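Local coordinates for kelch domain-containing protein (Colletotrichum graminicola M1.001, PDB 5C86) that probably acts as a copper-dependent alcohol oxidase of the AA5 galactose oxidase family, oxidising alcohols to aldehydes, at residues V285-K290 with A342-W347. Sequence-based numbering, arbitrary orientation.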
ATOM      1  N   VAL A 285      -5.413  -0.311   5.639  1.00  9.59           N
ATOM      2  CA  VAL A 285      -6.851  -0.593   5.708  1.00  9.45           C
ATOM      3  C   VAL A 285      -7.107  -2.070   6.014  1.00 10.22           C
ATOM      4  O   VAL A 285      -6.466  -2.928   5.452  1.00 11.61           O
ATOM      5  CB  VAL A 285      -7.672  -0.100   4.493  1.00 10.83           C
ATOM      6  CG1 VAL A 285      -7.362  -0.812   3.231  1.00 12.21           C
ATOM      7  CG2 VAL A 285      -9.199  -0.195   4.741  1.00 12.23           C
ATOM      8  N   MET A 286      -8.020  -2.309   6.932  1.00 10.25           N
ATOM      9  CA  MET A 286      -8.442  -3.614   7.397  1.00 10.44           C
ATOM     10  C   MET A 286      -9.796  -4.045   6.826  1.00 10.95           C
ATOM     11  O   MET A 286     -10.555  -3.209   6.315  1.00 11.76           O
ATOM     12  CB  MET A 286      -8.473  -3.543   8.901  1.00 12.98           C
ATOM     13  CG  MET A 286      -7.070  -3.601   9.513  1.00 14.24           C
ATOM     14  SD  MET A 286      -7.155  -3.115  11.260  1.00 16.66           S
ATOM     15  CE  MET A 286      -7.345  -1.559  11.015  1.00 11.52           C
ATOM     16  N   PRO A 287     -10.118  -5.340   6.931  1.00 11.62           N
ATOM     17  CA  PRO A 287     -11.351  -5.791   6.272  1.00 13.97           C
ATOM     18  C   PRO A 287     -12.614  -5.132   6.738  1.00 14.59           C
ATOM     19  O   PRO A 287     -13.560  -5.082   5.907  1.00 14.53           O
ATOM     20  CB  PRO A 287     -11.418  -7.295   6.588  1.00 16.09           C
ATOM     21  CG  PRO A 287     -10.262  -7.575   7.418  1.00 14.40           C
ATOM     22  CD  PRO A 287      -9.255  -6.481   7.276  1.00 12.82           C
ATOM     23  N   ASP A 288     -12.711  -4.677   7.963  1.00 13.29           N
ATOM     24  CA  ASP A 288     -13.879  -3.976   8.435  1.00 14.22           C
ATOM     25  C   ASP A 288     -13.940  -2.544   8.100  1.00 13.28           C
ATOM     26  O   ASP A 288     -14.890  -1.861   8.499  1.00 16.16           O
ATOM     27  CB  ASP A 288     -13.955  -4.062   9.962  1.00 17.47           C
ATOM     28  CG  ASP A 288     -12.740  -3.557  10.698  1.00 19.32           C
ATOM     29  OD1 ASP A 288     -11.791  -3.078  10.075  1.00 17.62           O
ATOM     30  OD2 ASP A 288     -12.757  -3.637  11.975  1.00 24.42           O
ATOM     31  N   GLY A 289     -12.958  -2.018   7.373  1.00 13.82           N
ATOM     32  CA  GLY A 289     -12.973  -0.611   6.956  1.00 12.07           C
ATOM     33  C   GLY A 289     -12.282   0.335   7.863  1.00 13.21           C
ATOM     34  O   GLY A 289     -12.079   1.472   7.508  1.00 15.08           O
ATOM     35  N   LYS A 290     -11.757  -0.197   8.965  1.00 11.33           N
ATOM     36  CA  LYS A 290     -10.943   0.648   9.812  1.00 12.79           C
ATOM     37  C   LYS A 290      -9.533   0.764   9.260  1.00 11.51           C
ATOM     38  O   LYS A 290      -9.126  -0.004   8.359  1.00 11.69           O
ATOM     39  CB  LYS A 290     -10.930   0.188  11.288  1.00 13.37           C
ATOM     40  CG  LYS A 290     -12.323   0.262  11.934  1.00 15.41           C
ATOM     41  CD  LYS A 290     -12.182  -0.053  13.488  1.00 20.40           C
ATOM     42  CE  LYS A 290     -13.492  -0.389  14.195  1.00 26.94           C
ATOM     43  NZ  LYS A 290     -13.752  -1.854  13.989  1.00 31.99           N
ATOM     44  N   ALA A 342      -3.104 -11.887   5.010  1.00 13.11           N
ATOM     45  CA  ALA A 342      -4.361 -12.606   4.717  1.00 13.52           C
ATOM     46  C   ALA A 342      -5.015 -13.103   5.997  1.00 14.18           C
ATOM     47  O   ALA A 342      -6.217 -13.306   6.060  1.00 13.97           O
ATOM     48  CB  ALA A 342      -4.054 -13.744   3.752  1.00 14.81           C
ATOM     49  N   ASP A 343      -4.258 -13.232   7.093  1.00 12.29           N
ATOM     50  CA  ASP A 343      -4.859 -13.627   8.379  1.00 14.02           C
ATOM     51  C   ASP A 343      -5.451 -12.455   9.113  1.00 12.99           C
ATOM     52  O   ASP A 343      -5.868 -12.567  10.263  1.00 14.12           O
ATOM     53  CB  ASP A 343      -3.948 -14.474   9.262  1.00 16.90           C
ATOM     54  CG  ASP A 343      -2.803 -13.707   9.826  1.00 20.53           C
ATOM     55  OD1 ASP A 343      -2.624 -12.561   9.458  1.00 18.26           O
ATOM     56  OD2 ASP A 343      -2.031 -14.250  10.651  1.00 23.35           O
ATOM     57  N   ALA A 344      -5.442 -11.252   8.495  1.00 12.10           N
ATOM     58  CA  ALA A 344      -6.040 -10.045   9.053  1.00 11.90           C
ATOM     59  C   ALA A 344      -5.238  -9.383  10.194  1.00 11.04           C
ATOM     60  O   ALA A 344      -5.711  -8.430  10.788  1.00 11.88           O
ATOM     61  CB  ALA A 344      -7.515 -10.279   9.446  1.00 12.69           C
ATOM     62  N   THR A 345      -4.024  -9.888  10.423  1.00 12.44           N
ATOM     63  CA  THR A 345      -3.049  -9.191  11.233  1.00 12.40           C
ATOM     64  C   THR A 345      -2.299  -8.212  10.281  1.00 11.74           C
ATOM     65  O   THR A 345      -2.423  -8.254   9.042  1.00 12.40           O
ATOM     66  CB  THR A 345      -2.011 -10.165  11.865  1.00 13.08           C
ATOM     67  OG1 THR A 345      -1.231 -10.709  10.817  1.00 14.46           O
ATOM     68  CG2 THR A 345      -2.745 -11.189  12.708  1.00 13.92           C
ATOM     69  N   ILE A 346      -1.486  -7.350  10.906  1.00 12.10           N
ATOM     70  CA  ILE A 346      -0.765  -6.311  10.198  1.00 11.47           C
ATOM     71  C   ILE A 346       0.709  -6.368  10.527  1.00 12.39           C
ATOM     72  O   ILE A 346       1.088  -6.247  11.695  1.00 13.59           O
ATOM     73  CB  ILE A 346      -1.273  -4.936  10.504  1.00 11.22           C
ATOM     74  CG1 ILE A 346      -2.793  -4.850  10.329  1.00 12.26           C
ATOM     75  CG2 ILE A 346      -0.605  -3.940   9.556  1.00 11.64           C
ATOM     76  CD1 ILE A 346      -3.434  -3.486  10.535  1.00 11.02           C
ATOM     77  N   TRP A 347       1.492  -6.617   9.534  1.00 11.82           N
ATOM     78  CA  TRP A 347       2.985  -6.430   9.666  1.00 12.35           C
ATOM     79  C   TRP A 347       3.335  -5.021   9.962  1.00 12.74           C
ATOM     80  O   TRP A 347       2.789  -4.085   9.386  1.00 11.62           O
ATOM     81  CB  TRP A 347       3.663  -6.841   8.390  1.00 12.46           C
ATOM     82  CG  TRP A 347       5.026  -6.305   8.230  1.00 12.77           C
ATOM     83  CD1 TRP A 347       5.379  -5.247   7.390  1.00 12.66           C
ATOM     84  CD2 TRP A 347       6.219  -6.787   8.811  1.00 13.86           C
ATOM     85  NE1 TRP A 347       6.742  -5.017   7.495  1.00 14.47           N
ATOM     86  CE2 TRP A 347       7.255  -5.970   8.338  1.00 13.81           C
ATOM     87  CE3 TRP A 347       6.506  -7.796   9.732  1.00 15.10           C
ATOM     88  CZ2 TRP A 347       8.603  -6.159   8.760  1.00 15.46           C
ATOM     89  CZ3 TRP A 347       7.844  -7.994  10.148  1.00 14.03           C
ATOM     90  CH2 TRP A 347       8.830  -7.162   9.666  1.00 15.23           C
TER
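Ala344 and Ile346 are the two residues of 342-347 that touch the turn at 285-290, meeting Pro287 and Met286 respectively. Just before them, Asp343 shapes its own loop: OD1 accepts from Thr345 N (3.2 Å), 49° above the carboxylate plane, which makes an Asx turn. The same oxygen takes Thr345 OG1 at 2.7 Å on its syn side, near the plane, so two bonds grip one atom. Ala344 sits inside this turn with a left-handed backbone (phi 75°), and its CB lies 4.4 Å from Pro287 CG, a loose apolar approach. Phe464 of strand 459-466 touches both residues, while Tyr372 OH bonds to Ala344 O.

The CB of Thr345 points away from the other segment, and its side chain touches Phe367 and Ser369 of strand 364-369. Ile346, where strand 346-350 begins, points back toward it. Its CG1 stands beside the backbone N, and an extended second torsion (-177°) makes CD1 the leading atom toward Met286. This methyl reaches both CG and SD of Met286, each 3.8 Å away, and the isoleucine chain runs roughly perpendicular to that of Met286.

The opposing turn is braced by its own bonds: Gly289 N bonds to Met286 O at 2.9 Å, closing a type I beta turn, and Asp288 OD1 accepts Lys290 N (3.1 Å) in a second Asx turn. Lys290 NZ adds a salt bridge to Asp288 OD2. Pro287 O also bonds to Ser414 and Arg431.

Only 134 Å² is buried, and the side-chain contacts are apolar. The two loops occupy equivalent places, each joining two neighbouring strands of a four-stranded antiparallel blade (282-285 to 291-294, and 336-340 to 346-350), with strand 5-11 completing the second blade. Such side-by-side packing of turns in consecutive blades is consistent with the seven-bladed kelch beta-propeller of the galactose oxidase family.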